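Predicted metal-dependent hydrolase of the TIM-barrel fold (PDB 2QPX) is of unknown function but probably acts as a zinc-dependent hydrolase of the amidohydrolase type, binding two zinc ions in a TIM barrel. Local coordinates at residues His20-Gly25 with Thr321-Tyr326; Pro28-Arg33 with Ala75-Pro80; Thr84-Ile89 with Glu118-Pro123; Ile286-Asn291 with Ala316-Thr321. One frame throughout, in Å; residues are numbered along the deposited sequence. Where two conformers were deposited one is given.

Contact 1: residues His20-Gly25 with Thr321-Tyr326; sequences HFLIDG and TYPEMY. With ZN (zinc ion), chain B; EDO (1,2-ethanediol), chain L.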
# COMPACT_ATOMS: atom_id res chain seq x y z
N HIS A 20 -19.38 -7.94 -18.27
CA HIS A 20 -19.11 -7.80 -19.69
C HIS A 20 -19.67 -8.98 -20.51
O HIS A 20 -20.02 -10.06 -19.98
CB HIS A 20 -17.61 -7.68 -19.89
CG HIS A 20 -17.03 -6.40 -19.34
ND1 HIS A 20 -17.31 -5.17 -19.89
CD2 HIS A 20 -16.21 -6.17 -18.29
CE1 HIS A 20 -16.70 -4.22 -19.17
NE2 HIS A 20 -16.02 -4.80 -18.19
N PHE A 21 -19.80 -8.76 -21.81
CA PHE A 21 -20.34 -9.76 -22.70
C PHE A 21 -19.59 -11.08 -22.64
O PHE A 21 -18.35 -11.14 -22.52
CB PHE A 21 -20.24 -9.33 -24.15
CG PHE A 21 -21.06 -8.13 -24.52
CD1 PHE A 21 -22.42 -8.13 -24.44
CD2 PHE A 21 -20.43 -6.99 -25.00
CE1 PHE A 21 -23.17 -7.02 -24.86
CE2 PHE A 21 -21.17 -5.90 -25.39
CZ PHE A 21 -22.53 -5.92 -25.33
N LEU A 22 -20.37 -12.16 -22.79
CA LEU A 22 -19.83 -13.47 -23.09
C LEU A 22 -19.55 -13.64 -24.58
O LEU A 22 -20.06 -12.87 -25.40
CB LEU A 22 -20.82 -14.58 -22.61
CG LEU A 22 -21.12 -14.60 -21.10
CD1 LEU A 22 -22.40 -15.45 -20.85
CD2 LEU A 22 -19.95 -15.21 -20.36
N ILE A 23 -18.77 -14.67 -24.91
CA ILE A 23 -18.52 -15.05 -26.29
C ILE A 23 -19.25 -16.33 -26.67
O ILE A 23 -19.76 -17.06 -25.84
CB ILE A 23 -17.00 -15.18 -26.58
CG1 ILE A 23 -16.40 -16.46 -25.97
CG2 ILE A 23 -16.24 -13.87 -26.19
CD1 ILE A 23 -14.98 -16.78 -26.46
N ASP A 24 -19.34 -16.52 -27.98
CA ASP A 24 -19.89 -17.73 -28.61
C ASP A 24 -19.22 -18.99 -28.09
O ASP A 24 -18.01 -19.13 -28.22
CB ASP A 24 -19.69 -17.56 -30.13
CG ASP A 24 -20.32 -18.66 -30.98
OD1 ASP A 24 -20.79 -19.67 -30.46
OD2 ASP A 24 -20.33 -18.48 -32.21
N GLY A 25 -20.02 -19.88 -27.49
CA GLY A 25 -19.53 -21.12 -26.89
C GLY A 25 -18.93 -22.09 -27.90
O GLY A 25 -18.18 -22.99 -27.53
N THR A 321 -16.58 -12.96 -21.34
CA THR A 321 -16.16 -14.04 -22.23
C THR A 321 -16.75 -15.42 -21.90
O THR A 321 -17.48 -15.99 -22.70
CB THR A 321 -14.60 -14.07 -22.36
OG1 THR A 321 -14.14 -12.82 -22.86
CG2 THR A 321 -14.11 -15.21 -23.30
N TYR A 322 -16.45 -15.94 -20.71
CA TYR A 322 -16.87 -17.24 -20.29
C TYR A 322 -17.38 -17.28 -18.88
O TYR A 322 -16.93 -16.53 -18.03
CB TYR A 322 -15.69 -18.21 -20.43
CG TYR A 322 -15.30 -18.69 -21.82
CD1 TYR A 322 -16.25 -19.03 -22.77
CD2 TYR A 322 -13.97 -18.87 -22.16
CE1 TYR A 322 -15.87 -19.57 -24.00
CE2 TYR A 322 -13.58 -19.41 -23.36
CZ TYR A 322 -14.54 -19.75 -24.30
OH TYR A 322 -14.11 -20.29 -25.47
N PRO A 323 -18.30 -18.21 -18.59
CA PRO A 323 -18.90 -18.26 -17.25
C PRO A 323 -17.94 -18.59 -16.13
O PRO A 323 -18.20 -18.22 -14.99
CB PRO A 323 -20.02 -19.28 -17.39
CG PRO A 323 -19.56 -20.18 -18.53
CD PRO A 323 -18.91 -19.21 -19.50
N GLU A 324 -16.83 -19.26 -16.44
CA GLU A 324 -15.81 -19.51 -15.40
C GLU A 324 -15.31 -18.24 -14.74
O GLU A 324 -14.98 -18.26 -13.55
CB GLU A 324 -14.60 -20.25 -15.96
CG GLU A 324 -14.87 -21.67 -16.41
CD GLU A 324 -15.36 -21.82 -17.86
OE1 GLU A 324 -15.85 -20.87 -18.48
OE2 GLU A 324 -15.34 -22.98 -18.35
N MSE A 325 -15.19 -17.16 -15.50
CA MSE A 325 -14.66 -15.94 -14.92
C MSE A 325 -15.69 -15.35 -13.97
O MSE A 325 -15.33 -14.80 -12.93
CB MSE A 325 -14.25 -14.95 -15.99
CG MSE A 325 -13.57 -13.67 -15.47
SE MSE A 325 -12.80 -12.63 -16.89
CE MSE A 325 -12.12 -11.13 -15.79
N TYR A 326 -16.98 -15.43 -14.34
CA TYR A 326 -18.03 -15.03 -13.43
C TYR A 326 -18.03 -15.90 -12.16
O TYR A 326 -18.11 -15.39 -11.01
CB TYR A 326 -19.39 -15.17 -14.11
CG TYR A 326 -19.75 -14.03 -15.07
CD1 TYR A 326 -19.39 -14.04 -16.40
CD2 TYR A 326 -20.45 -12.90 -14.60
CE1 TYR A 326 -19.73 -13.00 -17.24
CE2 TYR A 326 -20.80 -11.86 -15.44
CZ TYR A 326 -20.46 -11.92 -16.75
OH TYR A 326 -20.84 -10.87 -17.54
ZN ZN B . -15.08 -3.72 -16.68
C1 EDO L . -16.79 -19.21 -34.12
O1 EDO L . -15.43 -19.68 -34.05
C2 EDO L . -17.74 -20.37 -33.86
O2 EDO L . -19.11 -19.95 -34.02
O HOH W 1 -15.64 -22.14 -26.78
O HOH W 2 -13.02 -3.69 -16.61
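His20 meets Tyr326 through its backbone: Tyr326 OH donates to His20 O at 2.7 Å, the carbonyl oxygen lying in the plane of the phenol ring, at its edge. This histidine is the second of the His-X-His pair, with His18, at the end of strand 14-19 in the TIM-barrel fold of amidohydrolases. Its imidazole serves the metal, with NE2 2.1 Å from the zinc ion; the bond from Tyr326 thus grips the backbone of a residue whose side chain binds zinc.

Phe21 contributes its carbonyl: Thr321 N donates to Phe21 O at 2.8 Å, and the N-H...O angle of 168° marks a nearly straight bond. Leu22 is bridged to Thr321 in a single beta bridge. Its CD2 branch fits over the turn into helix 323-342, touching the backbone at Tyr322 N and the proline ring at Pro323 CD and lying 3.8 Å from Tyr326 CE1. Ile23 completes the bridge, since Ile23 N reaches Thr321 O at 2.9 Å and 172°, in the carbonyl plane and on a lone pair.

The Ile23 side chain has CG1 between the backbone N and the carbonyl carbon (chi1 74°), which carries CD1 to 3.6 Å from Thr321 CG2. The two side chains run side by side, and the same CD1 meets Tyr322 at CZ. Thr321 CG2 in turn covers one face of the Tyr322 ring, offset toward its rim.

At Gly25 the link is made by solvent: a water donates to Gly25 O at 2.8 Å and accepts from Tyr322 OH at 2.7 Å.

Contact 2: residues Pro28-Arg33 with Ala75-Pro80; sequences PNRDDR and AAMNDP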
# COMPACT_ATOMS: atom_id res chain seq x y z
N PRO A 28 -13.51 -22.46 -31.16
CA PRO A 28 -12.77 -23.71 -30.98
C PRO A 28 -11.64 -23.78 -29.94
O PRO A 28 -11.47 -24.84 -29.29
CB PRO A 28 -12.20 -23.97 -32.40
CG PRO A 28 -12.08 -22.62 -33.00
CD PRO A 28 -13.31 -21.89 -32.51
N ASN A 29 -10.92 -22.69 -29.73
CA ASN A 29 -9.71 -22.72 -28.87
C ASN A 29 -10.06 -22.27 -27.45
O ASN A 29 -9.51 -21.32 -26.92
CB ASN A 29 -8.60 -21.84 -29.48
CG ASN A 29 -9.05 -20.40 -29.78
OD1 ASN A 29 -10.26 -20.11 -29.91
ND2 ASN A 29 -8.07 -19.48 -29.90
N ARG A 30 -10.99 -22.99 -26.83
CA ARG A 30 -11.56 -22.60 -25.54
C ARG A 30 -10.49 -22.50 -24.42
O ARG A 30 -10.48 -21.53 -23.64
CB ARG A 30 -12.67 -23.57 -25.16
CG ARG A 30 -13.24 -23.37 -23.82
CD ARG A 30 -14.64 -24.06 -23.71
NE ARG A 30 -15.05 -24.06 -22.32
CZ ARG A 30 -15.29 -25.11 -21.58
NH1 ARG A 30 -15.40 -26.30 -22.12
NH2 ARG A 30 -15.52 -24.94 -20.30
N ASP A 31 -9.60 -23.47 -24.31
CA ASP A 31 -8.52 -23.43 -23.29
C ASP A 31 -7.69 -22.13 -23.44
O ASP A 31 -7.48 -21.39 -22.48
CB ASP A 31 -7.62 -24.65 -23.45
CG ASP A 31 -6.64 -24.85 -22.32
OD1 ASP A 31 -6.57 -24.09 -21.38
OD2 ASP A 31 -5.96 -25.90 -22.32
N ASP A 32 -7.25 -21.84 -24.65
CA ASP A 32 -6.45 -20.63 -24.88
C ASP A 32 -7.27 -19.36 -24.62
O ASP A 32 -6.73 -18.38 -24.07
CB ASP A 32 -5.87 -20.62 -26.29
CG ASP A 32 -4.72 -21.60 -26.48
OD1 ASP A 32 -4.23 -22.24 -25.52
OD2 ASP A 32 -4.29 -21.69 -27.64
N ARG A 33 -8.54 -19.35 -24.98
CA ARG A 33 -9.39 -18.18 -24.71
C ARG A 33 -9.60 -17.97 -23.21
O ARG A 33 -9.66 -16.83 -22.73
CB ARG A 33 -10.75 -18.24 -25.45
CG ARG A 33 -10.63 -18.11 -26.98
CD ARG A 33 -10.17 -16.72 -27.47
NE ARG A 33 -11.06 -15.60 -27.13
CZ ARG A 33 -12.05 -15.14 -27.89
NH1 ARG A 33 -12.33 -15.67 -29.07
NH2 ARG A 33 -12.74 -14.09 -27.49
N ALA A 75 -13.98 -28.82 -24.10
CA ALA A 75 -14.60 -28.82 -25.41
C ALA A 75 -15.38 -27.54 -25.67
O ALA A 75 -16.02 -27.02 -24.76
CB ALA A 75 -15.56 -30.02 -25.53
N ALA A 76 -15.36 -27.08 -26.92
CA ALA A 76 -16.35 -26.10 -27.38
C ALA A 76 -17.76 -26.70 -27.22
O ALA A 76 -17.92 -27.91 -27.11
CB ALA A 76 -16.08 -25.66 -28.83
N MSE A 77 -18.78 -25.84 -27.16
CA MSE A 77 -20.13 -26.27 -26.85
C MSE A 77 -21.10 -25.67 -27.85
O MSE A 77 -21.03 -24.48 -28.16
CB MSE A 77 -20.52 -25.84 -25.43
CG MSE A 77 -19.72 -26.54 -24.35
SE MSE A 77 -19.86 -25.76 -22.61
CE MSE A 77 -18.46 -24.45 -22.83
N ASN A 78 -22.01 -26.53 -28.33
CA ASN A 78 -23.12 -26.03 -29.14
C ASN A 78 -24.13 -25.29 -28.27
O ASN A 78 -24.01 -25.23 -27.05
CB ASN A 78 -23.76 -27.19 -29.93
CG ASN A 78 -23.00 -27.50 -31.21
OD1 ASN A 78 -22.28 -26.65 -31.73
ND2 ASN A 78 -23.20 -28.71 -31.76
N ASP A 79 -25.13 -24.66 -28.89
CA ASP A 79 -25.96 -23.74 -28.14
C ASP A 79 -26.73 -24.34 -26.94
O ASP A 79 -26.79 -23.74 -25.86
CB ASP A 79 -26.89 -23.00 -29.10
CG ASP A 79 -26.15 -22.16 -30.12
OD1 ASP A 79 -24.91 -22.01 -30.07
OD2 ASP A 79 -26.83 -21.59 -31.02
N PRO A 80 -27.38 -25.50 -27.11
CA PRO A 80 -28.07 -26.07 -25.93
C PRO A 80 -27.11 -26.41 -24.79
O PRO A 80 -27.39 -26.11 -23.62
CB PRO A 80 -28.77 -27.34 -26.48
CG PRO A 80 -28.67 -27.25 -27.90
CD PRO A 80 -27.61 -26.32 -28.32
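Arg30 leaves its backbone with CG anti to N (chi1 174°) and stays extended as far as NE, which carries the guanidinium from the first turn of helix 30-37 across to Ala75 and Met77. Met77, a selenomethionine, is bent at its last torsion (chi3 -86°), and this turns CE onto the guanidinium. The methyl lies 3.4 Å above the plane, over its centre, with CE 3.5 Å from Arg30 CZ.

The polar contact lies at the edge of the same group. Arg30 NH1 donates to Ala75 O at 2.8 Å, with an N-H...O angle of 149°. NH1 also reaches Pro73 O, and NH2 forms a salt bridge with Glu324. Further out, Pro28 CA rests 4.4 Å from Ala76 CB at the margin of the contact.

A leucine in place of Arg30 would probably leave Glu324 without its charged mate and Ala75 O without this donor, and would take away the flat surface under the Met77 methyl.

The division of labour is clear: N-H groups at the rim meet carbonyls and a carboxylate, while a face, which offers no N-H, takes an apolar methyl. The buried positive charge is probably balanced by Glu324, with the carbonyls taking up N-H groups, where the lead-in to helix 79-92 passes helix 30-37.

Contact 3: residues Thr84-Ile89 with Glu118-Pro123; sequences TYNHRI and ELVGIP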
# COMPACT_ATOMS: atom_id res chain seq x y z
N THR A 84 -26.93 -24.79 -21.01
CA THR A 84 -26.91 -25.66 -19.84
C THR A 84 -25.72 -25.35 -18.92
O THR A 84 -25.88 -25.22 -17.71
CB THR A 84 -26.83 -27.17 -20.27
OG1 THR A 84 -28.02 -27.49 -21.00
CG2 THR A 84 -26.70 -28.09 -19.06
N TYR A 85 -24.58 -25.22 -19.54
CA TYR A 85 -23.31 -24.96 -18.82
C TYR A 85 -23.33 -23.61 -18.10
O TYR A 85 -23.01 -23.51 -16.91
CB TYR A 85 -22.16 -25.02 -19.81
CG TYR A 85 -20.79 -24.92 -19.18
CD1 TYR A 85 -20.35 -25.87 -18.25
CD2 TYR A 85 -19.93 -23.87 -19.50
CE1 TYR A 85 -19.11 -25.78 -17.68
CE2 TYR A 85 -18.66 -23.78 -18.91
CZ TYR A 85 -18.26 -24.75 -18.00
OH TYR A 85 -17.02 -24.66 -17.39
N ASN A 86 -23.72 -22.56 -18.82
CA ASN A 86 -23.93 -21.25 -18.19
C ASN A 86 -24.94 -21.31 -17.04
O ASN A 86 -24.70 -20.79 -15.95
CB ASN A 86 -24.29 -20.19 -19.23
CG ASN A 86 -23.08 -19.65 -19.96
OD1 ASN A 86 -22.44 -18.71 -19.49
ND2 ASN A 86 -22.73 -20.27 -21.09
N HIS A 87 -26.09 -21.96 -17.26
CA HIS A 87 -27.08 -22.09 -16.22
C HIS A 87 -26.49 -22.77 -14.97
O HIS A 87 -26.82 -22.40 -13.85
CB HIS A 87 -28.32 -22.85 -16.72
CG HIS A 87 -29.33 -22.00 -17.42
ND1 HIS A 87 -29.03 -21.28 -18.56
CD2 HIS A 87 -30.66 -21.83 -17.20
CE1 HIS A 87 -30.12 -20.65 -18.97
NE2 HIS A 87 -31.12 -20.97 -18.17
N ARG A 88 -25.65 -23.77 -15.16
CA ARG A 88 -25.06 -24.49 -14.02
C ARG A 88 -24.20 -23.58 -13.15
O ARG A 88 -24.33 -23.57 -11.93
CB ARG A 88 -24.17 -25.63 -14.49
CG ARG A 88 -24.85 -26.83 -15.01
CD ARG A 88 -23.82 -27.89 -15.39
NE ARG A 88 -24.50 -29.06 -15.88
CZ ARG A 88 -23.88 -30.16 -16.27
NH1 ARG A 88 -22.57 -30.28 -16.21
NH2 ARG A 88 -24.62 -31.18 -16.69
N ILE A 89 -23.40 -22.74 -13.80
CA ILE A 89 -22.47 -21.87 -13.07
C ILE A 89 -23.20 -20.69 -12.45
O ILE A 89 -23.07 -20.43 -11.26
CB ILE A 89 -21.29 -21.43 -13.96
CG1 ILE A 89 -20.44 -22.65 -14.30
CG2 ILE A 89 -20.43 -20.29 -13.29
CD1 ILE A 89 -19.36 -22.42 -15.36
N GLU A 118 -31.13 -15.30 -22.06
CA GLU A 118 -31.57 -16.70 -22.31
C GLU A 118 -30.44 -17.69 -21.97
O GLU A 118 -30.68 -18.77 -21.39
CB GLU A 118 -32.03 -16.93 -23.77
CG GLU A 118 -32.17 -18.45 -24.09
CD GLU A 118 -32.85 -18.82 -25.41
OE1 GLU A 118 -33.48 -17.90 -26.02
OE2 GLU A 118 -32.76 -20.03 -25.79
N LEU A 119 -29.23 -17.33 -22.36
CA LEU A 119 -28.07 -18.16 -22.15
C LEU A 119 -27.78 -18.40 -20.66
O LEU A 119 -27.48 -19.53 -20.25
CB LEU A 119 -26.87 -17.49 -22.83
CG LEU A 119 -25.60 -18.27 -22.76
CD1 LEU A 119 -25.69 -19.57 -23.71
CD2 LEU A 119 -24.43 -17.36 -23.12
N VAL A 120 -27.87 -17.35 -19.85
CA VAL A 120 -27.44 -17.40 -18.46
C VAL A 120 -28.61 -17.66 -17.50
O VAL A 120 -28.39 -18.03 -16.36
CB VAL A 120 -26.61 -16.14 -18.08
CG1 VAL A 120 -25.36 -16.02 -18.99
CG2 VAL A 120 -27.43 -14.85 -18.10
N GLY A 121 -29.83 -17.39 -17.96
CA GLY A 121 -31.05 -17.66 -17.20
C GLY A 121 -31.54 -16.60 -16.24
O GLY A 121 -32.40 -16.88 -15.38
N ILE A 122 -31.01 -15.38 -16.38
CA ILE A 122 -31.32 -14.27 -15.49
C ILE A 122 -31.35 -13.00 -16.32
O ILE A 122 -30.79 -12.95 -17.40
CB ILE A 122 -30.29 -14.17 -14.32
CG1 ILE A 122 -28.85 -14.09 -14.83
CG2 ILE A 122 -30.46 -15.37 -13.32
CD1 ILE A 122 -27.80 -13.81 -13.75
N PRO A 123 -32.00 -11.95 -15.79
CA PRO A 123 -32.02 -10.69 -16.52
C PRO A 123 -30.65 -10.03 -16.70
O PRO A 123 -29.78 -10.14 -15.83
CB PRO A 123 -32.95 -9.81 -15.69
CG PRO A 123 -33.01 -10.45 -14.35
CD PRO A 123 -32.83 -11.92 -14.58
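His87 and Asn86, neighbours on helix 79-92, pack against the C-terminal end of helix 113-120, a helix-helix contact between two helices that precede strands of the TIM barrel.

Asn86 CB sits 3.4 Å from Leu119 O by the placing of the helix backbone, and a chi1 of -81°, with CG beside the backbone N, then lays the amide across the leucine branches. Leu119 CG is 3.9 Å from Asn86 ND2, while OD1 of the same amide meets Val120 CG1 at 4.0 Å. The amide nitrogen is used within its own helix, ND2 donating to Tyr82 O. An alanine at Asn86 would probably open a gap beside Leu119 and Val120 and leave Tyr82 O without this donor.

A similar first torsion in His87 (chi1 -84°) swings the ring out to the last turn of the other helix. His87 ND1 makes a weak bond to Leu119 O, 2.9 Å long but bent to 123°, and another weak one to Ala83 O. Glu118 O lies in the ring plane at the edge, 3.1 Å from His87 CE1, and Val120 C stands over one face. Just past the helix end, Gly121 has positive phi; its CA approaches His87 NE2 to 3.4 Å, so close that a side chain there would run into the imidazole.

Contact 4: residues Ile286-Asn291 with Ala316-Thr321; sequences ISLLDN and ASDAST. With ZN (zinc ion), chain B.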
# COMPACT_ATOMS: atom_id res chain seq x y z
N ILE A 286 -14.36 -4.69 -5.52
CA ILE A 286 -13.01 -5.27 -5.75
C ILE A 286 -13.05 -6.32 -6.86
O ILE A 286 -12.36 -7.31 -6.88
CB ILE A 286 -12.37 -5.83 -4.47
CG1 ILE A 286 -13.26 -6.94 -3.85
CG2 ILE A 286 -12.08 -4.70 -3.47
CD1 ILE A 286 -12.51 -7.87 -2.85
N SER A 287 -13.91 -6.04 -7.84
CA SER A 287 -14.02 -6.81 -9.07
C SER A 287 -12.65 -6.82 -9.82
O SER A 287 -11.79 -5.96 -9.59
CB SER A 287 -15.16 -6.26 -9.89
OG SER A 287 -14.84 -4.98 -10.41
N LEU A 288 -12.44 -7.83 -10.67
CA LEU A 288 -11.18 -8.02 -11.41
C LEU A 288 -10.02 -8.54 -10.56
O LEU A 288 -9.35 -9.51 -10.94
CB LEU A 288 -10.81 -6.75 -12.22
CG LEU A 288 -9.90 -7.05 -13.44
CD1 LEU A 288 -10.59 -7.99 -14.49
CD2 LEU A 288 -9.42 -5.73 -14.10
N LEU A 289 -9.76 -7.91 -9.43
CA LEU A 289 -8.94 -8.53 -8.40
C LEU A 289 -9.57 -9.86 -7.93
O LEU A 289 -8.86 -10.87 -7.84
CB LEU A 289 -8.71 -7.56 -7.23
CG LEU A 289 -7.81 -8.06 -6.07
CD1 LEU A 289 -8.52 -9.06 -5.13
CD2 LEU A 289 -6.46 -8.64 -6.51
N ASP A 290 -10.91 -9.87 -7.71
CA ASP A 290 -11.48 -10.95 -6.99
C ASP A 290 -11.34 -12.27 -7.76
O ASP A 290 -11.14 -13.31 -7.13
CB ASP A 290 -12.91 -10.64 -6.46
CG ASP A 290 -13.95 -10.20 -7.49
OD1 ASP A 290 -13.70 -10.23 -8.73
OD2 ASP A 290 -15.11 -9.83 -6.98
N ASN A 291 -11.41 -12.21 -9.11
CA ASN A 291 -11.24 -13.38 -10.01
C ASN A 291 -9.83 -13.52 -10.59
O ASN A 291 -9.31 -14.62 -10.69
CB ASN A 291 -12.26 -13.45 -11.15
CG ASN A 291 -12.63 -12.09 -11.77
OD1 ASN A 291 -11.93 -11.10 -11.59
ND2 ASN A 291 -13.76 -12.05 -12.52
N ALA A 316 -19.11 -7.23 -7.61
CA ALA A 316 -19.09 -7.34 -9.05
C ALA A 316 -18.02 -8.33 -9.43
O ALA A 316 -17.09 -8.57 -8.68
CB ALA A 316 -18.81 -5.99 -9.77
N SER A 317 -18.17 -8.93 -10.61
CA SER A 317 -17.15 -9.82 -11.18
C SER A 317 -16.16 -9.14 -12.12
O SER A 317 -15.00 -9.54 -12.22
CB SER A 317 -17.82 -10.98 -11.94
OG SER A 317 -18.49 -10.51 -13.10
N ASP A 318 -16.61 -8.12 -12.84
CA ASP A 318 -15.88 -7.60 -13.99
C ASP A 318 -15.60 -8.69 -15.03
O ASP A 318 -14.67 -8.56 -15.85
CB ASP A 318 -14.55 -6.86 -13.61
CG ASP A 318 -14.08 -5.95 -14.73
OD1 ASP A 318 -14.93 -5.40 -15.44
OD2 ASP A 318 -12.87 -5.73 -14.91
N ALA A 319 -16.41 -9.75 -15.03
CA ALA A 319 -16.14 -10.89 -15.87
C ALA A 319 -16.60 -10.66 -17.31
O ALA A 319 -17.61 -9.98 -17.56
CB ALA A 319 -16.83 -12.15 -15.28
N SER A 320 -15.87 -11.26 -18.25
CA SER A 320 -16.28 -11.35 -19.65
C SER A 320 -16.07 -12.75 -20.13
O SER A 320 -15.43 -13.57 -19.47
CB SER A 320 -15.50 -10.41 -20.59
OG SER A 320 -14.21 -10.88 -20.92
N THR A 321 -16.58 -12.96 -21.34
CA THR A 321 -16.16 -14.04 -22.23
C THR A 321 -16.75 -15.42 -21.90
O THR A 321 -17.48 -15.99 -22.70
CB THR A 321 -14.60 -14.07 -22.36
OG1 THR A 321 -14.14 -12.82 -22.86
CG2 THR A 321 -14.11 -15.21 -23.30
ZN ZN B . -15.08 -3.72 -16.68
O HOH W 3 -16.61 -6.75 -5.52
O HOH W 2 -13.02 -3.69 -16.61
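Asn291 and Ser317 carry the main polar link between the segments that follow the adjacent parallel strands 282-285 and 313-314 of the TIM barrel, Asn291 lying in the short helix 289-292. In amidohydrolases the loops at these strand ends frame the metal centre.

Of the hydrogen bonds, the shorter runs from Asn291 ND2 to Ser317 O, 2.8 Å long, with the acceptor 32° out of the amide plane. Leu288 N gives a second, weak bond to the same Ser317 O at 3.4 Å, so one carbonyl is gripped by two donors. Asn291 ND2 also reaches Met325 O, tying in helix 323-342. Within the 316-321 loop, Ala319 N donates to Ser317 OG at 2.9 Å, an ST turn, and Asp16 is a further partner of that hydroxyl. Ser287 OG bonds to Asp285 and to His264, a ligand of the second zinc, and so belongs to the second shell of that metal. A water accepts from both Ile286 N and Ala316 N at the start of the contact.

Among the van der Waals contacts, Ser287 CB packs 3.7 Å from Ala316 CB. Leu288 lies across Asp318, with Leu288 CD1 3.2 Å from Asp318 OD2, and CB and CD2 also close to this oxygen.

Metal binding comes from Asp318, alongside His18, His20 and carboxylated Lys167. With CG anti to the backbone N (chi1 -160°), its carboxylate faces the zinc ion, which OD1 binds at 2.1 Å. The other oxygen, Asp318 OD2, accepts from the zinc-bound water at 2.7 Å.

How the contacts relate
Contacts 1 and 4 share Thr321 and the zinc site: His20 NE2 and Asp318 OD1, 3.0 Å apart, bind the same metal, and one coordinated water belongs to both surroundings. Contact 1 closes the long loop of chain in which the other three are nested. Its Glu324 joins it to the outer two, since Glu324 OE2 lies 2.8 Å from Arg30 NH2 in contact 2 and 2.6 Å from Tyr85 OH on the helix of contact 3. Contacts 2 and 3 both use helix 79-92, with centres about 16 Å apart. Neither touches contact 4, and contact 2 is the more distant, its centre about 21 Å from that of contact 4.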